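Teichoic acid D-alanine hydrolase (PDB 5ZH8) catalyses the hydrolytic release of D-alanine from wall teichoic acid and lipoteichoic acid of the Staphylococcus aureus cell envelope, and affects methicillin resistance. Local coordinates at residues A[49-54]-A[234-239]; A[157-162]-A[216-221]; A[187-192]-A[222-227]. One frame throughout, in Å; residues are numbered along the deposited sequence.

Overall arrangement
The three contacts lie in the helical part of a beta-lactamase-type fold and run along two consecutive helices, 213-227 and 231-240. Interactions 2 and 3 share helix 213-227, with centres 9 Å apart, and Lys-221 ties them together: its NZ lies 2.7 Å from Asp-190 OD1 in a salt bridge. Interaction 1 is centred about 14 Å from interaction 3 and about 21 Å from interaction 2, and brings the N-terminal helix 47-55 onto the second of the two helices. Close to the beginning of helix 213-227, Tyr-216 touches Lys-130 in a Ser-Ala-Gln-Lys sequence that matches the family's SxxK active-site motif, so the start of this helix probably borders the catalytic region.

Interaction 1: residues A[49-54]-A[234-239]; sequences EKYLVD and NYYTKI
A helix-to-helix contact made mainly by two tyrosines, Tyr-51 and Tyr-236, with Leu-52 filling in beside them, joins the N-terminal helix 47-55 to helix 231-240 of the beta-lactamase-type fold. The backbones stay well apart, 9.6 Å between Leu-52 CA and Tyr-236 CA, and the side chains span the interval. Tyr-51 reaches across because its CG is turned anti to the backbone N (chi1 169°), which sends the ring toward the other helix. Its hydroxyl end lies beside the root of Tyr-236, with Tyr-51 OH 3.5 Å from Tyr-236 CB. Next to the hydroxyl, the edge of the Tyr-51 ring meets the second ring, CE2 of Tyr-51 lying 3.9 Å from CD2 of Tyr-236. That CD2 atom sits close to the plane of the Tyr-51 ring, while the Tyr-236 ring receives its neighbour obliquely, so the pair is a slanted apolar contact and not a stack. Leu-52 adds one methyl: its CD2 is 3.7 Å from Tyr-236 CE2, and the two side chains cross at about a right angle. The polar ends are served by other residues, the Tyr-51 hydroxyl by Arg-55 and that of Tyr-236 by Glu-253. Arg-55 also makes a cation-pi contact with Tyr-236, and thereby serves both tyrosines. On its own helix, Tyr-235 places CE2 over the centre of one face of the Tyr-236 ring. Strand 248-250 borders the site through Phe-250, which touches both Leu-52 and Tyr-236, while Ile-239 and Tyr-235 carry helix 231-240 onto helix 129-142.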
loop_
_atom_site.group_PDB
_atom_site.type_symbol
_atom_site.label_atom_id
_atom_site.label_comp_id
_atom_site.label_asym_id
_atom_site.label_seq_id
_atom_site.Cartn_x
_atom_site.Cartn_y
_atom_site.Cartn_z
ATOM N N GLU A 49 7.676 -27.221 -12.063
ATOM C CA GLU A 49 6.374 -27.667 -12.545
ATOM C C GLU A 49 6.399 -29.153 -12.878
ATOM O O GLU A 49 5.438 -29.864 -12.598
ATOM C CB GLU A 49 5.928 -26.856 -13.768
ATOM C CG GLU A 49 5.672 -25.379 -13.503
ATOM C CD GLU A 49 5.781 -24.533 -14.763
ATOM O OE1 GLU A 49 6.392 -24.999 -15.762
ATOM O OE2 GLU A 49 5.243 -23.400 -14.751
ATOM N N LYS A 50 7.501 -29.626 -13.410
ATOM C CA LYS A 50 7.611 -31.028 -13.688
ATOM C C LYS A 50 7.273 -31.757 -12.435
ATOM O O LYS A 50 6.376 -32.561 -12.431
ATOM C CB LYS A 50 9.037 -31.374 -14.054
ATOM C CG LYS A 50 9.241 -31.914 -15.447
ATOM C CD LYS A 50 10.293 -31.096 -16.166
ATOM C CE LYS A 50 11.294 -31.975 -16.877
ATOM N NZ LYS A 50 12.089 -31.182 -17.849
ATOM N N TYR A 51 7.988 -31.455 -11.355
ATOM C CA TYR A 51 7.793 -32.148 -10.087
ATOM C C TYR A 51 6.354 -32.050 -9.585
ATOM O O TYR A 51 5.761 -33.052 -9.188
ATOM C CB TYR A 51 8.737 -31.610 -9.010
ATOM C CG TYR A 51 8.368 -32.125 -7.638
ATOM C CD1 TYR A 51 8.656 -33.432 -7.274
ATOM C CD2 TYR A 51 7.684 -31.323 -6.720
ATOM C CE1 TYR A 51 8.304 -33.923 -6.029
ATOM C CE2 TYR A 51 7.327 -31.813 -5.474
ATOM C CZ TYR A 51 7.641 -33.115 -5.138
ATOM O OH TYR A 51 7.283 -33.627 -3.919
ATOM N N LEU A 52 5.806 -30.838 -9.594
ATOM C CA LEU A 52 4.475 -30.583 -9.043
ATOM C C LEU A 52 3.356 -31.251 -9.832
ATOM O O LEU A 52 2.409 -31.776 -9.245
ATOM C CB LEU A 52 4.213 -29.081 -8.974
ATOM C CG LEU A 52 5.110 -28.330 -7.998
ATOM C CD1 LEU A 52 5.092 -26.849 -8.308
ATOM C CD2 LEU A 52 4.688 -28.599 -6.564
ATOM N N VAL A 53 3.461 -31.224 -11.157
ATOM C CA VAL A 53 2.458 -31.863 -12.013
ATOM C C VAL A 53 2.384 -33.354 -11.695
ATOM O O VAL A 53 1.293 -33.895 -11.518
ATOM C CB VAL A 53 2.742 -31.648 -13.526
ATOM C CG1 VAL A 53 1.858 -32.541 -14.392
ATOM C CG2 VAL A 53 2.547 -30.186 -13.910
ATOM N N ASP A 54 3.543 -34.001 -11.598
ATOM C CA ASP A 54 3.604 -35.438 -11.338
ATOM C C ASP A 54 3.123 -35.766 -9.928
ATOM O O ASP A 54 2.451 -36.776 -9.706
ATOM C CB ASP A 54 5.022 -35.967 -11.535
ATOM C CG ASP A 54 5.111 -37.455 -11.311
ATOM O OD1 ASP A 54 4.652 -38.221 -12.186
ATOM O OD2 ASP A 54 5.620 -37.860 -10.247
ATOM N N ASN A 234 12.341 -29.879 -2.956
ATOM C CA ASN A 234 13.062 -29.689 -1.709
ATOM C C ASN A 234 12.107 -29.241 -0.609
ATOM O O ASN A 234 12.180 -29.745 0.513
ATOM C CB ASN A 234 14.212 -28.690 -1.874
ATOM C CG ASN A 234 15.447 -29.304 -2.533
ATOM O OD1 ASN A 234 15.964 -28.784 -3.520
ATOM N ND2 ASN A 234 15.946 -30.399 -1.963
ATOM N N TYR A 235 11.200 -28.315 -0.928
ATOM C CA TYR A 235 10.210 -27.860 0.053
ATOM C C TYR A 235 9.296 -28.990 0.530
ATOM O O TYR A 235 9.080 -29.147 1.729
ATOM C CB TYR A 235 9.331 -26.725 -0.478
ATOM C CG TYR A 235 8.064 -26.593 0.345
ATOM C CD1 TYR A 235 8.059 -25.907 1.557
ATOM C CD2 TYR A 235 6.881 -27.209 -0.063
ATOM C CE1 TYR A 235 6.911 -25.821 2.321
ATOM C CE2 TYR A 235 5.729 -27.126 0.702
ATOM C CZ TYR A 235 5.755 -26.432 1.889
ATOM O OH TYR A 235 4.608 -26.362 2.634
ATOM N N TYR A 236 8.733 -29.753 -0.399
ATOM C CA TYR A 236 7.793 -30.810 -0.014
ATOM C C TYR A 236 8.479 -31.959 0.730
ATOM O O TYR A 236 8.011 -32.389 1.788
ATOM C CB TYR A 236 7.003 -31.345 -1.216
ATOM C CG TYR A 236 5.749 -30.552 -1.508
ATOM C CD1 TYR A 236 4.669 -30.558 -0.628
ATOM C CD2 TYR A 236 5.664 -29.754 -2.637
ATOM C CE1 TYR A 236 3.527 -29.823 -0.892
ATOM C CE2 TYR A 236 4.527 -29.007 -2.907
ATOM C CZ TYR A 236 3.460 -29.044 -2.032
ATOM O OH TYR A 236 2.322 -28.318 -2.294
ATOM N N THR A 237 9.585 -32.447 0.184
ATOM C CA THR A 237 10.300 -33.572 0.783
ATOM C C THR A 237 10.897 -33.224 2.158
ATOM O O THR A 237 10.880 -34.054 3.071
ATOM C CB THR A 237 11.421 -34.079 -0.144
ATOM O OG1 THR A 237 12.240 -32.979 -0.548
ATOM C CG2 THR A 237 10.848 -34.725 -1.374
ATOM N N LYS A 238 11.396 -31.997 2.305
ATOM C CA LYS A 238 12.104 -31.597 3.524
ATOM C C LYS A 238 11.277 -30.801 4.539
ATOM O O LYS A 238 11.685 -30.679 5.693
ATOM C CB LYS A 238 13.366 -30.803 3.176
ATOM C CG LYS A 238 14.384 -31.541 2.317
ATOM C CD LYS A 238 15.580 -30.636 2.052
ATOM C CE LYS A 238 16.700 -31.339 1.307
ATOM N NZ LYS A 238 17.396 -32.333 2.167
ATOM N N ILE A 239 10.138 -30.249 4.130
ATOM C CA ILE A 239 9.299 -29.446 5.048
ATOM C C ILE A 239 7.814 -29.769 4.911
ATOM O O ILE A 239 7.186 -30.221 5.867
ATOM C CB ILE A 239 9.500 -27.927 4.835
ATOM C CG1 ILE A 239 10.961 -27.529 5.079
ATOM C CG2 ILE A 239 8.578 -27.126 5.752
ATOM C CD1 ILE A 239 11.337 -26.183 4.496
#

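Interaction 2: residues A[157-162]-A[216-221]; sequences PWFKTS and YLVLAK
Val-218 is the first residue of 216-221 to meet the loop, and it does so at the ring of Phe-159. CG2 of Val-218 makes the nearest approach, 3.6 Å from Phe-159 CE1 and 3.7 Å from Phe-159 CZ, so it sits above the CE1-CZ margin of the ring, while CG1 stands farther off, over the same face and near its centre. With CG1 anti to the backbone N (chi1 169°), both branches are presented to the aromatic side chain, which crosses them at about a right angle. The next residue, Leu-219, turns to other neighbours and packs on helix 167-171. This is the helical region of the beta-lactamase-type fold, where segment 157-162 lies in the loop between helix 152-155 and helix 167-171. Phe-159 is the centre of an inverse gamma turn, a tight kink closed by a weak bond from Lys-160 N to Trp-158 O; the Trp-158 and Phe-159 side chains both meet helix 213-227. One turn on from Val-218, Lys-221 brings its aliphatic part to the indole, with Lys-221 CG 4.0 Å from Trp-158 CZ2. Its chain then bends at chi2 (67°) and again at chi3, and carries NZ on to the acids of interaction 3, Glu-224 and Asp-190. A cation-pi contact comes to the indole from Lys-194 instead.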
loop_
_atom_site.group_PDB
_atom_site.type_symbol
_atom_site.label_atom_id
_atom_site.label_comp_id
_atom_site.label_asym_id
_atom_site.label_seq_id
_atom_site.Cartn_x
_atom_site.Cartn_y
_atom_site.Cartn_z
ATOM N N PRO A 157 28.350 -21.511 -9.810
ATOM C CA PRO A 157 29.524 -21.038 -10.572
ATOM C C PRO A 157 29.277 -19.865 -11.516
ATOM O O PRO A 157 30.115 -18.968 -11.607
ATOM C CB PRO A 157 29.936 -22.269 -11.377
ATOM C CG PRO A 157 29.490 -23.421 -10.551
ATOM C CD PRO A 157 28.268 -22.986 -9.806
ATOM N N TRP A 158 28.145 -19.882 -12.215
ATOM C CA TRP A 158 27.831 -18.841 -13.201
ATOM C C TRP A 158 27.419 -17.509 -12.573
ATOM O O TRP A 158 27.553 -16.468 -13.215
ATOM C CB TRP A 158 26.773 -19.312 -14.213
ATOM C CG TRP A 158 25.553 -19.954 -13.627
ATOM C CD1 TRP A 158 25.352 -21.288 -13.413
ATOM C CD2 TRP A 158 24.360 -19.296 -13.203
ATOM N NE1 TRP A 158 24.109 -21.501 -12.875
ATOM C CE2 TRP A 158 23.477 -20.295 -12.735
ATOM C CE3 TRP A 158 23.950 -17.957 -13.167
ATOM C CZ2 TRP A 158 22.207 -19.999 -12.235
ATOM C CZ3 TRP A 158 22.683 -17.663 -12.681
ATOM C CH2 TRP A 158 21.827 -18.681 -12.220
ATOM N N PHE A 159 26.937 -17.531 -11.330
ATOM C CA PHE A 159 26.602 -16.297 -10.626
ATOM C C PHE A 159 27.872 -15.543 -10.214
ATOM O O PHE A 159 28.279 -15.561 -9.049
ATOM C CB PHE A 159 25.718 -16.582 -9.405
ATOM C CG PHE A 159 25.002 -15.367 -8.888
ATOM C CD1 PHE A 159 23.764 -15.014 -9.404
ATOM C CD2 PHE A 159 25.572 -14.564 -7.903
ATOM C CE1 PHE A 159 23.104 -13.896 -8.947
ATOM C CE2 PHE A 159 24.914 -13.438 -7.437
ATOM C CZ PHE A 159 23.678 -13.105 -7.960
ATOM N N LYS A 160 28.495 -14.884 -11.190
ATOM C CA LYS A 160 29.725 -14.134 -10.960
ATOM C C LYS A 160 29.412 -12.675 -10.664
ATOM O O LYS A 160 28.440 -12.118 -11.180
ATOM C CB LYS A 160 30.659 -14.253 -12.163
ATOM C CG LYS A 160 31.942 -15.033 -11.882
ATOM C CD LYS A 160 32.790 -14.379 -10.792
ATOM C CE LYS A 160 34.258 -14.779 -10.884
ATOM N NZ LYS A 160 35.051 -14.163 -9.786
ATOM N N THR A 161 30.248 -12.064 -9.828
ATOM C CA THR A 161 29.968 -10.745 -9.264
ATOM C C THR A 161 31.266 -9.996 -8.959
ATOM O O THR A 161 32.250 -10.604 -8.543
ATOM C CB THR A 161 29.112 -10.880 -7.983
ATOM O OG1 THR A 161 29.263 -9.713 -7.168
ATOM C CG2 THR A 161 29.528 -12.109 -7.173
ATOM N N SER A 162 31.248 -8.678 -9.154
ATOM C CA SER A 162 32.438 -7.813 -9.009
ATOM C C SER A 162 33.279 -8.144 -7.767
ATOM O O SER A 162 34.505 -8.087 -7.801
ATOM C CB SER A 162 32.033 -6.324 -8.965
ATOM O OG SER A 162 30.686 -6.111 -9.369
ATOM N N TYR A 216 16.787 -13.790 -1.922
ATOM C CA TYR A 216 16.227 -15.113 -1.658
ATOM C C TYR A 216 15.866 -15.890 -2.927
ATOM O O TYR A 216 15.701 -17.109 -2.871
ATOM C CB TYR A 216 15.053 -15.030 -0.675
ATOM C CG TYR A 216 15.539 -14.985 0.759
ATOM C CD1 TYR A 216 16.310 -13.921 1.218
ATOM C CD2 TYR A 216 15.266 -16.022 1.645
ATOM C CE1 TYR A 216 16.768 -13.880 2.521
ATOM C CE2 TYR A 216 15.723 -15.989 2.950
ATOM C CZ TYR A 216 16.479 -14.921 3.382
ATOM O OH TYR A 216 16.946 -14.883 4.677
ATOM N N LEU A 217 15.768 -15.202 -4.065
ATOM C CA LEU A 217 15.677 -15.890 -5.361
ATOM C C LEU A 217 17.006 -16.569 -5.717
ATOM O O LEU A 217 17.013 -17.694 -6.209
ATOM C CB LEU A 217 15.252 -14.931 -6.480
ATOM C CG LEU A 217 13.857 -14.321 -6.349
ATOM C CD1 LEU A 217 13.625 -13.307 -7.456
ATOM C CD2 LEU A 217 12.776 -15.394 -6.369
ATOM N N VAL A 218 18.121 -15.883 -5.457
ATOM C CA VAL A 218 19.460 -16.461 -5.632
ATOM C C VAL A 218 19.691 -17.641 -4.688
ATOM O O VAL A 218 20.292 -18.647 -5.078
ATOM C CB VAL A 218 20.572 -15.416 -5.348
ATOM C CG1 VAL A 218 21.947 -16.077 -5.271
ATOM C CG2 VAL A 218 20.543 -14.306 -6.389
ATOM N N LEU A 219 19.237 -17.497 -3.444
ATOM C CA LEU A 219 19.341 -18.571 -2.452
ATOM C C LEU A 219 18.501 -19.780 -2.836
ATOM O O LEU A 219 18.913 -20.915 -2.620
ATOM C CB LEU A 219 18.930 -18.091 -1.058
ATOM C CG LEU A 219 19.926 -17.204 -0.307
ATOM C CD1 LEU A 219 19.313 -16.715 0.996
ATOM C CD2 LEU A 219 21.253 -17.908 -0.084
ATOM N N ALA A 220 17.321 -19.536 -3.393
ATOM C CA ALA A 220 16.475 -20.619 -3.884
ATOM C C ALA A 220 17.178 -21.396 -5.006
ATOM O O ALA A 220 17.086 -22.621 -5.064
ATOM C CB ALA A 220 15.137 -20.074 -4.367
ATOM N N LYS A 221 17.881 -20.689 -5.888
ATOM C CA LYS A 221 18.617 -21.333 -6.970
ATOM C C LYS A 221 19.830 -22.105 -6.437
ATOM O O LYS A 221 20.162 -23.184 -6.947
ATOM C CB LYS A 221 19.061 -20.303 -8.013
ATOM C CG LYS A 221 19.657 -20.906 -9.276
ATOM C CD LYS A 221 18.607 -21.665 -10.081
ATOM C CE LYS A 221 19.163 -22.964 -10.647
ATOM N NZ LYS A 221 18.080 -23.903 -11.052
#

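Interaction 3: residues A[187-192]-A[222-227]; sequences KNLDQA and VIEEVT
Leu-189 lays one methyl against the carboxylate of Glu-224, the two side chains coming from opposite directions. CD2 of Leu-189 lies 3.5 Å from Glu-224 OE1 and 3.7 Å from Glu-224 CD, so apolar carbon covers part of a buried acid. Glu-224 gets there on an extended chain, its CG anti to the carbonyl carbon (chi1 -75°). Next to it, Asp-190 places OD1 4.2 Å from Glu-224 OE1, a pair of like charges that would probably repel without Lys-221, whose NZ makes salt bridges to both oxygens and probably favours their ionised forms. The other Glu-224 oxygen, OE2, accepts from the backbone N of Tyr-231, where helix 231-240 begins. The contact thus joins the start of helix 189-199 to the last turns of helix 213-227, within the helical region of the beta-lactamase-type fold. That start is defined by an N-cap: Asn-188 OD1 takes the backbone N of Gln-191 at 2.8 Å, in a nearly straight bond (163° at the hydrogen) arriving almost end-on to the side-chain C=O. The Gln-191 side chain turns back one residue beyond the cap, its OE1 accepting from Lys-187 N at 3.2 Å with the donor well above the carbonyl plane. Leu-189 directly follows the cap, and it also packs against Leu-217 and Ala-220 of the partner helix.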
loop_
_atom_site.group_PDB
_atom_site.type_symbol
_atom_site.label_atom_id
_atom_site.label_comp_id
_atom_site.label_asym_id
_atom_site.label_seq_id
_atom_site.Cartn_x
_atom_site.Cartn_y
_atom_site.Cartn_z
ATOM N N LYS A 187 10.237 -16.878 -17.293
ATOM C CA LYS A 187 9.355 -18.028 -17.195
ATOM C C LYS A 187 9.691 -18.912 -16.011
ATOM O O LYS A 187 8.906 -19.794 -15.668
ATOM C CB LYS A 187 9.452 -18.868 -18.472
ATOM C CG LYS A 187 9.210 -18.098 -19.764
ATOM C CD LYS A 187 7.832 -17.443 -19.826
ATOM C CE LYS A 187 6.702 -18.465 -19.897
ATOM N NZ LYS A 187 5.381 -17.837 -20.203
ATOM N N ASN A 188 10.852 -18.695 -15.394
ATOM C CA ASN A 188 11.332 -19.589 -14.341
ATOM C C ASN A 188 12.354 -18.930 -13.418
ATOM O O ASN A 188 12.840 -17.827 -13.693
ATOM C CB ASN A 188 11.937 -20.844 -14.973
ATOM C CG ASN A 188 13.025 -20.523 -15.972
ATOM O OD1 ASN A 188 13.992 -19.836 -15.656
ATOM N ND2 ASN A 188 12.870 -21.024 -17.187
ATOM N N LEU A 189 12.678 -19.631 -12.332
ATOM C CA LEU A 189 13.659 -19.157 -11.361
ATOM C C LEU A 189 15.000 -18.860 -12.023
ATOM O O LEU A 189 15.630 -17.856 -11.707
ATOM C CB LEU A 189 13.845 -20.191 -10.249
ATOM C CG LEU A 189 14.799 -19.848 -9.101
ATOM C CD1 LEU A 189 14.359 -18.585 -8.377
ATOM C CD2 LEU A 189 14.903 -21.008 -8.124
ATOM N N ASP A 190 15.423 -19.731 -12.940
ATOM C CA ASP A 190 16.721 -19.595 -13.623
ATOM C C ASP A 190 16.876 -18.250 -14.328
ATOM O O ASP A 190 17.883 -17.565 -14.152
ATOM C CB ASP A 190 16.945 -20.737 -14.630
ATOM C CG ASP A 190 17.616 -21.952 -14.002
ATOM O OD1 ASP A 190 16.949 -22.683 -13.240
ATOM O OD2 ASP A 190 18.813 -22.182 -14.277
ATOM N N GLN A 191 15.876 -17.877 -15.122
ATOM C CA GLN A 191 15.914 -16.612 -15.855
ATOM C C GLN A 191 15.942 -15.416 -14.907
ATOM O O GLN A 191 16.651 -14.443 -15.151
ATOM C CB GLN A 191 14.725 -16.501 -16.812
ATOM C CG GLN A 191 14.806 -17.463 -17.987
ATOM C CD GLN A 191 13.626 -17.349 -18.934
ATOM O OE1 GLN A 191 12.924 -16.338 -18.958
ATOM N NE2 GLN A 191 13.409 -18.388 -19.736
ATOM N N ALA A 192 15.175 -15.498 -13.826
ATOM C CA ALA A 192 15.157 -14.442 -12.814
ATOM C C ALA A 192 16.539 -14.224 -12.196
ATOM O O ALA A 192 17.006 -13.087 -12.106
ATOM C CB ALA A 192 14.143 -14.763 -11.726
ATOM N N VAL A 222 20.485 -21.548 -5.416
ATOM C CA VAL A 222 21.574 -22.236 -4.713
ATOM C C VAL A 222 21.072 -23.585 -4.189
ATOM O O VAL A 222 21.733 -24.618 -4.361
ATOM C CB VAL A 222 22.135 -21.376 -3.546
ATOM C CG1 VAL A 222 23.024 -22.202 -2.619
ATOM C CG2 VAL A 222 22.904 -20.171 -4.079
ATOM N N ILE A 223 19.897 -23.565 -3.560
ATOM C CA ILE A 223 19.266 -24.783 -3.059
ATOM C C ILE A 223 19.081 -25.780 -4.196
ATOM O O ILE A 223 19.431 -26.949 -4.064
ATOM C CB ILE A 223 17.906 -24.491 -2.378
ATOM C CG1 ILE A 223 18.119 -23.722 -1.069
ATOM C CG2 ILE A 223 17.133 -25.777 -2.100
ATOM C CD1 ILE A 223 16.875 -23.048 -0.539
ATOM N N GLU A 224 18.536 -25.313 -5.313
ATOM C CA GLU A 224 18.299 -26.190 -6.454
ATOM C C GLU A 224 19.596 -26.781 -7.000
ATOM O O GLU A 224 19.654 -27.969 -7.308
ATOM C CB GLU A 224 17.552 -25.451 -7.566
ATOM C CG GLU A 224 16.080 -25.228 -7.270
ATOM C CD GLU A 224 15.322 -24.683 -8.461
ATOM O OE1 GLU A 224 15.962 -24.127 -9.386
ATOM O OE2 GLU A 224 14.080 -24.813 -8.469
ATOM N N GLU A 225 20.629 -25.944 -7.098
ATOM C CA GLU A 225 21.905 -26.337 -7.696
ATOM C C GLU A 225 22.652 -27.364 -6.843
ATOM O O GLU A 225 23.193 -28.317 -7.381
ATOM C CB GLU A 225 22.791 -25.101 -7.913
ATOM C CG GLU A 225 24.000 -25.330 -8.805
ATOM C CD GLU A 225 23.637 -25.528 -10.264
ATOM O OE1 GLU A 225 22.627 -24.934 -10.725
ATOM O OE2 GLU A 225 24.376 -26.274 -10.951
ATOM N N VAL A 226 22.684 -27.162 -5.524
ATOM C CA VAL A 226 23.415 -28.064 -4.623
ATOM C C VAL A 226 22.705 -29.394 -4.451
ATOM O O VAL A 226 23.358 -30.422 -4.286
ATOM C CB VAL A 226 23.669 -27.462 -3.219
ATOM C CG1 VAL A 226 24.506 -26.199 -3.309
ATOM C CG2 VAL A 226 22.370 -27.215 -2.473
ATOM N N THR A 227 21.375 -29.372 -4.482
ATOM C CA THR A 227 20.569 -30.578 -4.304
ATOM C C THR A 227 20.302 -31.295 -5.628
ATOM O O THR A 227 19.919 -32.467 -5.638
ATOM C CB THR A 227 19.207 -30.256 -3.657
ATOM O OG1 THR A 227 18.419 -29.451 -4.545
ATOM C CG2 THR A 227 19.390 -29.516 -2.335
#